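Peroxisomal acyl-coenzyme A oxidase 1 (Arabidopsis thaliana, PDB 1W07) oxidises long- and medium-chain acyl-CoAs to 2-trans-enoyl-CoAs with bound FAD in plant peroxisomal beta-oxidation, passing the electrons to oxygen and releasing hydrogen peroxide. Local coordinates at residues 333-338 / 594-599; 341-346 / 557-562; 552-557 / 590-595. The protein carries 1 engineered substitution. All coordinates share one frame; numbering follows the deposited sequence.

Interaction 1 (333-338 / 594-599); sequences RLFPLL and TQVRPN. With FAD (flavin-adenine dinucleotide), chain C.
F335 meets V596 and R597, and L338 meets V596, while R333 on the same helix reaches the ribose of FAD. R333 comes first. Its chain bends at chi3, and NH1 faces the two ribose hydroxyls. It gives a weak hydrogen bond to O2B of FAD, with NH1 to O2B at 3.3 Å, and a second weak one to O3B, with NH1 to O3B at 3.2 Å. O2B lies in the guanidinium plane, at its edge. O3B approaches obliquely, and its N-H...O angle is only 124°. NE forms a salt bridge with E394.

F335 carries most of the protein contact. V596 CG1 sits almost straight over the centre of the ring, 4.1 Å from the F335 centroid and 10° off the normal. This is a CH-pi contact. V596 holds CG1 anti to its own N (chi1 167°), which aims that methyl at the ring. The far end of the F335 ring approaches the R597 backbone obliquely, with F335 CZ 3.7 Å from R597 CA. The guanidinium of R597 turns away and pairs with D326 and E10.

P336 has no N-H to give, and the helix is kinked here. L337 N makes only a weak bond to L334 O. The regular pattern is back at L338, whose CD2 reaches the same V596 methyl, CD2 to CG1 being 4.3 Å. V596 CG1 thus sits against both F335 and L338.

One face of the helix sends R333 to the adenosine ribose, and another packs on helix 579-596 and the residues just after it. The F335-V596 packing lies in the helical bundle, beside the FAD site of this acyl-CoA oxidase. R333 belongs to that site, which is shared with S144, T422 and D426 of the second subunit.

Interaction 2 (341-346 / 557-562); sequences AYAFRF and YIYALY
Y559 lays its ring against A343 and brings its hydroxyl to F344. This is helix-to-helix packing in the all-helical part of the acyl-CoA oxidase fold. Helix 328-363 of the C-alpha1 region meets helix 548-566 of the C-terminal region.

Y559 buries the most surface. Its CG stands anti to the backbone N (chi1 -180°), which sends the ring across to the other helix. The A343 methyl rests over the ring centre. Its CB is 4.0 Å from the Y559 centroid and 8° off the normal, a CH-pi contact. A343 and Y559 are also the pair whose backbones come closest, with 7.5 Å between their CA atoms.

F344 crosses Y559 at about a right angle. The contact is apolar, and no hydrogen bond joins the segments. Y559 also packs on V531 and V532 of helix 516-538, so its ring sits where three helices meet. With an alanine here, a gap would probably open between the helices, and the A343 methyl would lose its aromatic face.

At the end of the tyrosine, OH lies near the plane of the F344 ring and meets its edge, Y559 OH to F344 CE1 being 3.8 Å.

Interaction 3 (552-557 / 590-595); sequences LNNLCY and RSLYTQ
L592 inserts its two methyls between N554 and Y557 of the facing helix. Helices 548-566 and 579-596 run roughly antiparallel here, with short-segment axes 145° apart and 9.9 Å from each other. The CA atoms of N554 and L592 come within 6.1 Å.

L592 holds CG anti to its carbonyl carbon, and chi2 (173°) sets CD1 anti to CA, toward Y557, while CD2 branches toward N554. CD1 meets the base of the tyrosine, 3.9 Å from Y557 CB. CD2 touches the amide oxygen of the asparagine, 3.7 Å from N554 OD1. The Y557 ring itself leads away from L592 and packs on P480 and V483 of helix 480-503. C556 SG lies over one face of that ring, towards its rim.

N554 and Q595 cross at about a right angle, and their amide planes are nearly perpendicular. As modelled, the two oxygens face each other, N554 OD1 being 3.5 Å from Q595 OE1. The Q595 chain is extended beyond CG (chi2 170°), which carries its amide out to N554 OD1 and to S591 OG. Q595 turns its nitrogen back onto its own helix. NE2 gives a hydrogen bond to S591 OG at 2.8 Å, with OG in the amide plane, and a weak one to S591 O. N554 does much the same on its side, where ND2 makes a weak bond to Q551 OE1. R590 pairs with D587 and with D518 of the second subunit.

Both amide nitrogens are thus engaged within their own helices, that of N554 only weakly. The closeness of the two amide oxygens is likely to be slightly unfavourable rather than attractive. The helices are held here by van der Waals contact, with L592 at its centre.

Overall arrangement
Helix 328-363 comes first along the chain and supplies 333-338 and then 341-346. Interaction 1 closes the longest loop, where the chain, 255 residues after 333-338, comes back at 594-599. Interaction 2 closes a shorter loop, from 341-346 to 557-562, wholly within that span. Interaction 3 links 552-557 to 590-595 over 32 residues. It crosses interaction 2, shares Y557 with it, and ends on the same helix as interaction 1. I558, on helix 548-566, touches P336 of helix 328-363 and L592 and V596 of helix 579-596. Interactions 1 and 2 tie the C-alpha1 region, with its FAD-binding R333, to the C-terminal helical region, and interaction 3 joins two helices within the latter.

Interaction 1 (333-338 / 594-599)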
loop_
_atom_site.group_PDB
_atom_site.type_symbol
_atom_site.label_atom_id
_atom_site.label_comp_id
_atom_site.label_asym_id
_atom_site.label_seq_id
_atom_site.Cartn_x
_atom_site.Cartn_y
_atom_site.Cartn_z
ATOM N N ARG B 333 1.578 -7.294 -14.255
ATOM C CA ARG B 333 1.292 -6.826 -12.897
ATOM C C ARG B 333 0.203 -7.677 -12.225
ATOM O O ARG B 333 0.256 -7.942 -11.016
ATOM C CB ARG B 333 0.846 -5.354 -12.938
ATOM C CG ARG B 333 1.950 -4.381 -13.377
ATOM C CD ARG B 333 1.368 -3.087 -13.948
ATOM N NE ARG B 333 0.682 -2.294 -12.938
ATOM C CZ ARG B 333 -0.118 -1.264 -13.210
ATOM N NH1 ARG B 333 -0.341 -0.901 -14.468
ATOM N NH2 ARG B 333 -0.699 -0.590 -12.222
ATOM N N LEU B 334 -0.761 -8.124 -13.024
ATOM C CA LEU B 334 -1.896 -8.896 -12.525
ATOM C C LEU B 334 -1.736 -10.410 -12.516
ATOM O O LEU B 334 -2.039 -11.054 -11.518
ATOM C CB LEU B 334 -3.138 -8.530 -13.349
ATOM C CG LEU B 334 -4.423 -9.351 -13.132
ATOM C CD1 LEU B 334 -4.989 -9.096 -11.745
ATOM C CD2 LEU B 334 -5.432 -8.960 -14.198
ATOM N N PHE B 335 -1.272 -10.974 -13.634
ATOM C CA PHE B 335 -1.127 -12.421 -13.733
ATOM C C PHE B 335 -0.202 -13.050 -12.688
ATOM O O PHE B 335 -0.456 -14.164 -12.235
ATOM C CB PHE B 335 -0.703 -12.806 -15.154
ATOM C CG PHE B 335 -1.786 -12.576 -16.190
ATOM C CD1 PHE B 335 -1.526 -12.838 -17.535
ATOM C CD2 PHE B 335 -3.051 -12.104 -15.834
ATOM C CE1 PHE B 335 -2.504 -12.634 -18.504
ATOM C CE2 PHE B 335 -4.049 -11.894 -16.805
ATOM C CZ PHE B 335 -3.765 -12.163 -18.145
ATOM N N PRO B 336 0.881 -12.357 -12.298
ATOM C CA PRO B 336 1.746 -12.951 -11.273
ATOM C C PRO B 336 0.954 -13.041 -9.957
ATOM O O PRO B 336 1.144 -13.972 -9.171
ATOM C CB PRO B 336 2.916 -11.965 -11.205
ATOM C CG PRO B 336 3.015 -11.477 -12.643
ATOM C CD PRO B 336 1.554 -11.231 -12.968
ATOM N N LEU B 337 0.044 -12.093 -9.720
ATOM C CA LEU B 337 -0.772 -12.122 -8.494
ATOM C C LEU B 337 -1.833 -13.224 -8.560
ATOM O O LEU B 337 -2.182 -13.847 -7.544
ATOM C CB LEU B 337 -1.442 -10.770 -8.279
ATOM C CG LEU B 337 -0.480 -9.576 -8.104
ATOM C CD1 LEU B 337 -1.309 -8.340 -7.831
ATOM C CD2 LEU B 337 0.502 -9.842 -6.966
ATOM N N LEU B 338 -2.362 -13.457 -9.753
ATOM C CA LEU B 338 -3.331 -14.528 -9.949
ATOM C C LEU B 338 -2.579 -15.831 -9.708
ATOM O O LEU B 338 -3.055 -16.710 -9.008
ATOM C CB LEU B 338 -3.875 -14.477 -11.377
ATOM C CG LEU B 338 -4.673 -15.694 -11.851
ATOM C CD1 LEU B 338 -5.898 -15.928 -10.961
ATOM C CD2 LEU B 338 -5.079 -15.455 -13.298
ATOM N N THR B 594 0.285 -14.553 -22.499
ATOM C CA THR B 594 -0.582 -14.654 -23.669
ATOM C C THR B 594 -1.470 -15.886 -23.595
ATOM O O THR B 594 -2.606 -15.860 -24.050
ATOM C CB THR B 594 0.257 -14.705 -24.946
ATOM O OG1 THR B 594 0.992 -13.481 -25.055
ATOM C CG2 THR B 594 -0.632 -14.894 -26.200
ATOM N N GLN B 595 -0.951 -16.970 -23.024
ATOM C CA GLN B 595 -1.740 -18.186 -22.904
ATOM C C GLN B 595 -2.800 -18.070 -21.812
ATOM O O GLN B 595 -3.905 -18.598 -21.940
ATOM C CB GLN B 595 -0.833 -19.381 -22.610
ATOM C CG GLN B 595 0.005 -19.792 -23.800
ATOM C CD GLN B 595 1.069 -20.807 -23.453
ATOM O OE1 GLN B 595 0.772 -21.893 -22.961
ATOM N NE2 GLN B 595 2.323 -20.457 -23.713
ATOM N N VAL B 596 -2.474 -17.367 -20.733
ATOM C CA VAL B 596 -3.411 -17.214 -19.626
ATOM C C VAL B 596 -4.481 -16.170 -19.900
ATOM O O VAL B 596 -5.596 -16.267 -19.379
ATOM C CB VAL B 596 -2.650 -16.871 -18.321
ATOM C CG1 VAL B 596 -3.619 -16.386 -17.230
ATOM C CG2 VAL B 596 -1.908 -18.104 -17.858
ATOM N N ARG B 597 -4.144 -15.182 -20.725
ATOM C CA ARG B 597 -5.067 -14.093 -21.065
ATOM C C ARG B 597 -6.522 -14.486 -21.319
ATOM O O ARG B 597 -7.436 -13.920 -20.712
ATOM C CB ARG B 597 -4.534 -13.320 -22.276
ATOM C CG ARG B 597 -5.568 -12.412 -22.982
ATOM C CD ARG B 597 -6.118 -11.334 -22.073
ATOM N NE ARG B 597 -7.151 -10.547 -22.755
ATOM C CZ ARG B 597 -8.454 -10.797 -22.681
ATOM N NH1 ARG B 597 -8.903 -11.808 -21.943
ATOM N NH2 ARG B 597 -9.307 -10.028 -23.336
ATOM N N PRO B 598 -6.759 -15.449 -22.235
ATOM C CA PRO B 598 -8.132 -15.861 -22.524
ATOM C C PRO B 598 -8.798 -16.625 -21.388
ATOM O O PRO B 598 -10.028 -16.732 -21.324
ATOM C CB PRO B 598 -7.986 -16.676 -23.812
ATOM C CG PRO B 598 -6.619 -17.299 -23.663
ATOM C CD PRO B 598 -5.794 -16.160 -23.097
ATOM N N ASN B 599 -7.973 -17.132 -20.477
ATOM C CA ASN B 599 -8.463 -17.881 -19.330
ATOM C C ASN B 599 -8.617 -17.050 -18.066
ATOM O O ASN B 599 -9.199 -17.525 -17.097
ATOM C CB ASN B 599 -7.506 -19.038 -19.036
ATOM C CG ASN B 599 -7.451 -20.024 -20.166
ATOM O OD1 ASN B 599 -8.373 -20.812 -20.355
ATOM N ND2 ASN B 599 -6.378 -19.972 -20.942
HETATM P PA FAD C . -6.863 4.015 -17.072
HETATM O O1A FAD C . -6.090 4.871 -18.000
HETATM O O2A FAD C . -8.199 3.532 -17.493
HETATM O O5B FAD C . -5.941 2.765 -16.649
HETATM C C5B FAD C . -6.473 1.651 -15.927
HETATM C C4B FAD C . -5.482 0.483 -15.972
HETATM O O4B FAD C . -5.181 0.252 -17.365
HETATM C C3B FAD C . -4.158 0.867 -15.304
HETATM O O3B FAD C . -3.486 -0.314 -14.856
HETATM C C2B FAD C . -3.399 1.515 -16.459
HETATM O O2B FAD C . -1.991 1.388 -16.240
HETATM C C1B FAD C . -3.793 0.554 -17.585
HETATM N N9A FAD C . -3.614 1.182 -18.912
HETATM C C8A FAD C . -4.410 2.107 -19.452
HETATM N N7A FAD C . -3.966 2.430 -20.663
HETATM C C5A FAD C . -2.882 1.697 -20.903
HETATM C C6A FAD C . -2.017 1.604 -21.986
HETATM N N6A FAD C . -2.224 2.325 -23.082
HETATM N N1A FAD C . -0.948 0.702 -21.914
HETATM C C2A FAD C . -0.780 -0.081 -20.764
HETATM N N3A FAD C . -1.623 0.040 -19.752
HETATM C C4A FAD C . -2.654 0.898 -19.793
HETATM N N1 FAD C . -9.941 14.503 -13.573
HETATM C C2 FAD C . -10.359 15.787 -13.942
HETATM O O2 FAD C . -10.730 16.007 -15.091
HETATM N N3 FAD C . -10.393 16.798 -12.970
HETATM C C4 FAD C . -10.026 16.519 -11.646
HETATM O O4 FAD C . -10.066 17.410 -10.801
HETATM C C4X FAD C . -9.616 15.240 -11.291
HETATM N N5 FAD C . -9.309 14.936 -9.956
HETATM C C5X FAD C . -8.926 13.642 -9.581
HETATM C C6 FAD C . -8.757 13.322 -8.238
HETATM C C7 FAD C . -8.531 12.000 -7.858
HETATM C C7M FAD C . -8.397 11.668 -6.370
HETATM C C8 FAD C . -8.462 10.998 -8.827
HETATM C C8M FAD C . -8.261 9.527 -8.443
HETATM C C9 FAD C . -8.613 11.327 -10.170
HETATM C C9A FAD C . -8.847 12.646 -10.556
HETATM N N10 FAD C . -9.100 12.962 -11.898
HETATM C C10 FAD C . -9.566 14.236 -12.251
HETATM C "C1'" FAD C . -8.966 11.930 -12.954
HETATM C "C2'" FAD C . -7.475 11.705 -13.230
HETATM O "O2'" FAD C . -6.847 12.961 -13.508
HETATM C "C3'" FAD C . -7.176 10.740 -14.381
HETATM O "O3'" FAD C . -7.812 11.197 -15.578
HETATM C "C4'" FAD C . -7.634 9.310 -14.083
HETATM O "O4'" FAD C . -7.342 8.943 -12.733
HETATM C "C5'" FAD C . -6.938 8.337 -15.034
HETATM O "O5'" FAD C . -7.170 6.998 -14.598
HETATM P P FAD C . -8.063 5.985 -15.469
HETATM O O1P FAD C . -9.186 5.541 -14.615
HETATM O O2P FAD C . -8.367 6.608 -16.777
HETATM O O3P FAD C . -7.030 4.767 -15.660
#

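Interaction 2 (341-346 / 557-562)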
loop_
_atom_site.group_PDB
_atom_site.type_symbol
_atom_site.label_atom_id
_atom_site.label_comp_id
_atom_site.label_asym_id
_atom_site.label_seq_id
_atom_site.Cartn_x
_atom_site.Cartn_y
_atom_site.Cartn_z
ATOM N N ALA B 341 -1.985 -16.339 -6.009
ATOM C CA ALA B 341 -3.175 -16.726 -5.257
ATOM C C ALA B 341 -3.254 -18.253 -5.238
ATOM O O ALA B 341 -3.410 -18.852 -4.179
ATOM C CB ALA B 341 -4.434 -16.128 -5.897
ATOM N N TYR B 342 -3.137 -18.893 -6.400
ATOM C CA TYR B 342 -3.185 -20.356 -6.429
ATOM C C TYR B 342 -1.960 -20.952 -5.722
ATOM O O TYR B 342 -2.060 -21.935 -4.989
ATOM C CB TYR B 342 -3.256 -20.860 -7.868
ATOM C CG TYR B 342 -4.641 -20.762 -8.489
ATOM C CD1 TYR B 342 -5.168 -19.533 -8.885
ATOM C CD2 TYR B 342 -5.421 -21.900 -8.681
ATOM C CE1 TYR B 342 -6.441 -19.439 -9.467
ATOM C CE2 TYR B 342 -6.693 -21.828 -9.249
ATOM C CZ TYR B 342 -7.199 -20.594 -9.644
ATOM O OH TYR B 342 -8.446 -20.510 -10.216
ATOM N N ALA B 343 -0.799 -20.349 -5.940
ATOM C CA ALA B 343 0.407 -20.828 -5.298
ATOM C C ALA B 343 0.254 -20.835 -3.768
ATOM O O ALA B 343 0.628 -21.812 -3.107
ATOM C CB ALA B 343 1.588 -19.971 -5.713
ATOM N N PHE B 344 -0.301 -19.761 -3.205
ATOM C CA PHE B 344 -0.488 -19.656 -1.754
ATOM C C PHE B 344 -1.587 -20.583 -1.268
ATOM O O PHE B 344 -1.552 -21.071 -0.141
ATOM C CB PHE B 344 -0.800 -18.216 -1.338
ATOM C CG PHE B 344 0.303 -17.235 -1.642
ATOM C CD1 PHE B 344 1.584 -17.668 -1.994
ATOM C CD2 PHE B 344 0.060 -15.869 -1.543
ATOM C CE1 PHE B 344 2.603 -16.746 -2.242
ATOM C CE2 PHE B 344 1.059 -14.947 -1.781
ATOM C CZ PHE B 344 2.340 -15.383 -2.134
ATOM N N ARG B 345 -2.575 -20.833 -2.117
ATOM C CA ARG B 345 -3.654 -21.763 -1.775
ATOM C C ARG B 345 -3.050 -23.190 -1.605
ATOM O O ARG B 345 -3.292 -23.876 -0.606
ATOM C CB ARG B 345 -4.674 -21.758 -2.921
ATOM C CG ARG B 345 -5.980 -22.459 -2.633
ATOM C CD ARG B 345 -6.731 -21.697 -1.572
ATOM N NE ARG B 345 -8.121 -22.109 -1.498
ATOM C CZ ARG B 345 -9.048 -21.441 -0.823
ATOM N NH1 ARG B 345 -8.728 -20.325 -0.169
ATOM N NH2 ARG B 345 -10.294 -21.889 -0.794
ATOM N N PHE B 346 -2.252 -23.620 -2.583
ATOM C CA PHE B 346 -1.636 -24.949 -2.542
ATOM C C PHE B 346 -0.609 -25.078 -1.403
ATOM O O PHE B 346 -0.543 -26.117 -0.728
ATOM C CB PHE B 346 -0.991 -25.255 -3.903
ATOM C CG PHE B 346 -1.988 -25.313 -5.051
ATOM C CD1 PHE B 346 -1.633 -24.892 -6.331
ATOM C CD2 PHE B 346 -3.292 -25.765 -4.840
ATOM C CE1 PHE B 346 -2.563 -24.912 -7.382
ATOM C CE2 PHE B 346 -4.233 -25.792 -5.877
ATOM C CZ PHE B 346 -3.864 -25.360 -7.155
ATOM N N TYR B 557 4.303 -22.014 -13.519
ATOM C CA TYR B 557 5.540 -21.482 -14.064
ATOM C C TYR B 557 5.580 -19.971 -14.193
ATOM O O TYR B 557 6.664 -19.385 -14.278
ATOM C CB TYR B 557 5.896 -22.189 -15.379
ATOM C CG TYR B 557 6.271 -23.625 -15.127
ATOM C CD1 TYR B 557 5.301 -24.630 -15.147
ATOM C CD2 TYR B 557 7.568 -23.970 -14.738
ATOM C CE1 TYR B 557 5.614 -25.937 -14.773
ATOM C CE2 TYR B 557 7.883 -25.277 -14.365
ATOM C CZ TYR B 557 6.910 -26.248 -14.378
ATOM O OH TYR B 557 7.229 -27.513 -13.937
ATOM N N ILE B 558 4.410 -19.337 -14.203
ATOM C CA ILE B 558 4.336 -17.877 -14.227
ATOM C C ILE B 558 4.855 -17.411 -12.862
ATOM O O ILE B 558 5.649 -16.479 -12.778
ATOM C CB ILE B 558 2.871 -17.353 -14.378
ATOM C CG1 ILE B 558 2.441 -17.391 -15.847
ATOM C CG2 ILE B 558 2.760 -15.925 -13.791
ATOM C CD1 ILE B 558 0.996 -16.956 -16.079
ATOM N N TYR B 559 4.399 -18.059 -11.794
ATOM C CA TYR B 559 4.836 -17.696 -10.439
ATOM C C TYR B 559 6.373 -17.811 -10.333
ATOM O O TYR B 559 7.065 -16.860 -9.949
ATOM C CB TYR B 559 4.149 -18.616 -9.406
ATOM C CG TYR B 559 4.513 -18.338 -7.952
ATOM C CD1 TYR B 559 4.110 -17.161 -7.305
ATOM C CD2 TYR B 559 5.331 -19.215 -7.250
ATOM C CE1 TYR B 559 4.532 -16.864 -5.985
ATOM C CE2 TYR B 559 5.761 -18.932 -5.950
ATOM C CZ TYR B 559 5.369 -17.774 -5.322
ATOM O OH TYR B 559 5.814 -17.542 -4.034
ATOM N N ALA B 560 6.900 -18.971 -10.706
ATOM C CA ALA B 560 8.332 -19.222 -10.647
ATOM C C ALA B 560 9.152 -18.289 -11.536
ATOM O O ALA B 560 10.110 -17.660 -11.078
ATOM C CB ALA B 560 8.617 -20.678 -11.007
ATOM N N LEU B 561 8.780 -18.190 -12.805
ATOM C CA LEU B 561 9.512 -17.341 -13.736
ATOM C C LEU B 561 9.402 -15.867 -13.381
ATOM O O LEU B 561 10.310 -15.088 -13.675
ATOM C CB LEU B 561 9.023 -17.572 -15.166
ATOM C CG LEU B 561 9.216 -18.992 -15.714
ATOM C CD1 LEU B 561 8.713 -19.077 -17.154
ATOM C CD2 LEU B 561 10.690 -19.353 -15.635
ATOM N N TYR B 562 8.294 -15.474 -12.754
ATOM C CA TYR B 562 8.125 -14.086 -12.351
ATOM C C TYR B 562 9.103 -13.760 -11.230
ATOM O O TYR B 562 9.737 -12.705 -11.235
ATOM C CB TYR B 562 6.696 -13.833 -11.862
ATOM C CG TYR B 562 6.518 -12.430 -11.342
ATOM C CD1 TYR B 562 6.503 -11.348 -12.217
ATOM C CD2 TYR B 562 6.402 -12.180 -9.976
ATOM C CE1 TYR B 562 6.382 -10.051 -11.753
ATOM C CE2 TYR B 562 6.274 -10.880 -9.494
ATOM C CZ TYR B 562 6.267 -9.823 -10.393
ATOM O OH TYR B 562 6.155 -8.526 -9.947
#

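Interaction 3 (552-557 / 590-595)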
loop_
_atom_site.group_PDB
_atom_site.type_symbol
_atom_site.label_atom_id
_atom_site.label_comp_id
_atom_site.label_asym_id
_atom_site.label_seq_id
_atom_site.Cartn_x
_atom_site.Cartn_y
_atom_site.Cartn_z
ATOM N N LEU B 552 -3.294 -24.740 -14.485
ATOM C CA LEU B 552 -2.540 -24.685 -13.234
ATOM C C LEU B 552 -1.042 -24.720 -13.555
ATOM O O LEU B 552 -0.224 -24.096 -12.872
ATOM C CB LEU B 552 -2.911 -25.863 -12.327
ATOM C CG LEU B 552 -4.340 -25.823 -11.776
ATOM C CD1 LEU B 552 -4.614 -27.072 -10.947
ATOM C CD2 LEU B 552 -4.518 -24.561 -10.936
ATOM N N ASN B 553 -0.688 -25.446 -14.611
ATOM C CA ASN B 553 0.704 -25.551 -15.037
ATOM C C ASN B 553 1.169 -24.172 -15.492
ATOM O O ASN B 553 2.269 -23.730 -15.151
ATOM C CB ASN B 553 0.837 -26.559 -16.182
ATOM C CG ASN B 553 2.279 -26.863 -16.519
ATOM O OD1 ASN B 553 2.904 -27.736 -15.916
ATOM N ND2 ASN B 553 2.827 -26.122 -17.472
ATOM N N ASN B 554 0.325 -23.486 -16.256
ATOM C CA ASN B 554 0.662 -22.137 -16.717
ATOM C C ASN B 554 0.952 -21.225 -15.523
ATOM O O ASN B 554 1.969 -20.548 -15.484
ATOM C CB ASN B 554 -0.494 -21.527 -17.544
ATOM C CG ASN B 554 -0.662 -22.164 -18.923
ATOM O OD1 ASN B 554 0.306 -22.617 -19.540
ATOM N ND2 ASN B 554 -1.892 -22.154 -19.429
ATOM N N LEU B 555 0.041 -21.203 -14.554
ATOM C CA LEU B 555 0.201 -20.360 -13.376
ATOM C C LEU B 555 1.433 -20.767 -12.567
ATOM O O LEU B 555 2.181 -19.911 -12.089
ATOM C CB LEU B 555 -1.056 -20.431 -12.497
ATOM C CG LEU B 555 -2.362 -19.918 -13.120
ATOM C CD1 LEU B 555 -3.537 -20.126 -12.142
ATOM C CD2 LEU B 555 -2.187 -18.441 -13.493
ATOM N N CYS B 556 1.654 -22.071 -12.427
ATOM C CA CYS B 556 2.804 -22.565 -11.683
ATOM C C CYS B 556 4.093 -21.967 -12.204
ATOM O O CYS B 556 4.902 -21.470 -11.421
ATOM C CB CYS B 556 2.900 -24.094 -11.760
ATOM S SG CYS B 556 4.380 -24.811 -10.985
ATOM N N TYR B 557 4.303 -22.014 -13.519
ATOM C CA TYR B 557 5.540 -21.482 -14.064
ATOM C C TYR B 557 5.580 -19.971 -14.193
ATOM O O TYR B 557 6.664 -19.385 -14.278
ATOM C CB TYR B 557 5.896 -22.189 -15.379
ATOM C CG TYR B 557 6.271 -23.625 -15.127
ATOM C CD1 TYR B 557 5.301 -24.630 -15.147
ATOM C CD2 TYR B 557 7.568 -23.970 -14.738
ATOM C CE1 TYR B 557 5.614 -25.937 -14.773
ATOM C CE2 TYR B 557 7.883 -25.277 -14.365
ATOM C CZ TYR B 557 6.910 -26.248 -14.378
ATOM O OH TYR B 557 7.229 -27.513 -13.937
ATOM N N ARG B 590 6.506 -14.260 -20.914
ATOM C CA ARG B 590 5.672 -13.475 -21.834
ATOM C C ARG B 590 4.636 -14.378 -22.523
ATOM O O ARG B 590 3.428 -14.089 -22.545
ATOM C CB ARG B 590 6.561 -12.827 -22.894
ATOM C CG ARG B 590 6.081 -11.475 -23.387
ATOM C CD ARG B 590 6.723 -11.110 -24.717
ATOM N NE ARG B 590 8.149 -11.442 -24.748
ATOM C CZ ARG B 590 9.080 -10.829 -24.024
ATOM N NH1 ARG B 590 8.744 -9.840 -23.203
ATOM N NH2 ARG B 590 10.343 -11.221 -24.103
ATOM N N SER B 591 5.118 -15.477 -23.090
ATOM C CA SER B 591 4.260 -16.431 -23.757
ATOM C C SER B 591 3.187 -16.975 -22.808
ATOM O O SER B 591 2.036 -17.141 -23.209
ATOM C CB SER B 591 5.096 -17.575 -24.316
ATOM O OG SER B 591 4.255 -18.657 -24.683
ATOM N N LEU B 592 3.556 -17.256 -21.558
ATOM C CA LEU B 592 2.593 -17.774 -20.576
ATOM C C LEU B 592 1.504 -16.740 -20.294
ATOM O O LEU B 592 0.357 -17.094 -20.020
ATOM C CB LEU B 592 3.303 -18.169 -19.268
ATOM C CG LEU B 592 4.229 -19.394 -19.333
ATOM C CD1 LEU B 592 4.983 -19.543 -18.030
ATOM C CD2 LEU B 592 3.420 -20.644 -19.600
ATOM N N TYR B 593 1.851 -15.459 -20.353
ATOM C CA TYR B 593 0.848 -14.429 -20.129
ATOM C C TYR B 593 -0.195 -14.519 -21.256
ATOM O O TYR B 593 -1.408 -14.560 -21.002
ATOM C CB TYR B 593 1.488 -13.042 -20.127
ATOM C CG TYR B 593 2.350 -12.732 -18.904
ATOM C CD1 TYR B 593 2.160 -13.389 -17.688
ATOM C CD2 TYR B 593 3.308 -11.724 -18.951
ATOM C CE1 TYR B 593 2.911 -13.045 -16.535
ATOM C CE2 TYR B 593 4.062 -11.362 -17.820
ATOM C CZ TYR B 593 3.857 -12.024 -16.617
ATOM O OH TYR B 593 4.596 -11.637 -15.508
ATOM N N THR B 594 0.285 -14.553 -22.499
ATOM C CA THR B 594 -0.582 -14.654 -23.669
ATOM C C THR B 594 -1.470 -15.886 -23.595
ATOM O O THR B 594 -2.606 -15.860 -24.050
ATOM C CB THR B 594 0.257 -14.705 -24.946
ATOM O OG1 THR B 594 0.992 -13.481 -25.055
ATOM C CG2 THR B 594 -0.632 -14.894 -26.200
ATOM N N GLN B 595 -0.951 -16.970 -23.024
ATOM C CA GLN B 595 -1.740 -18.186 -22.904
ATOM C C GLN B 595 -2.800 -18.070 -21.812
ATOM O O GLN B 595 -3.905 -18.598 -21.940
ATOM C CB GLN B 595 -0.833 -19.381 -22.610
ATOM C CG GLN B 595 0.005 -19.792 -23.800
ATOM C CD GLN B 595 1.069 -20.807 -23.453
ATOM O OE1 GLN B 595 0.772 -21.893 -22.961
ATOM N NE2 GLN B 595 2.323 -20.457 -23.713
#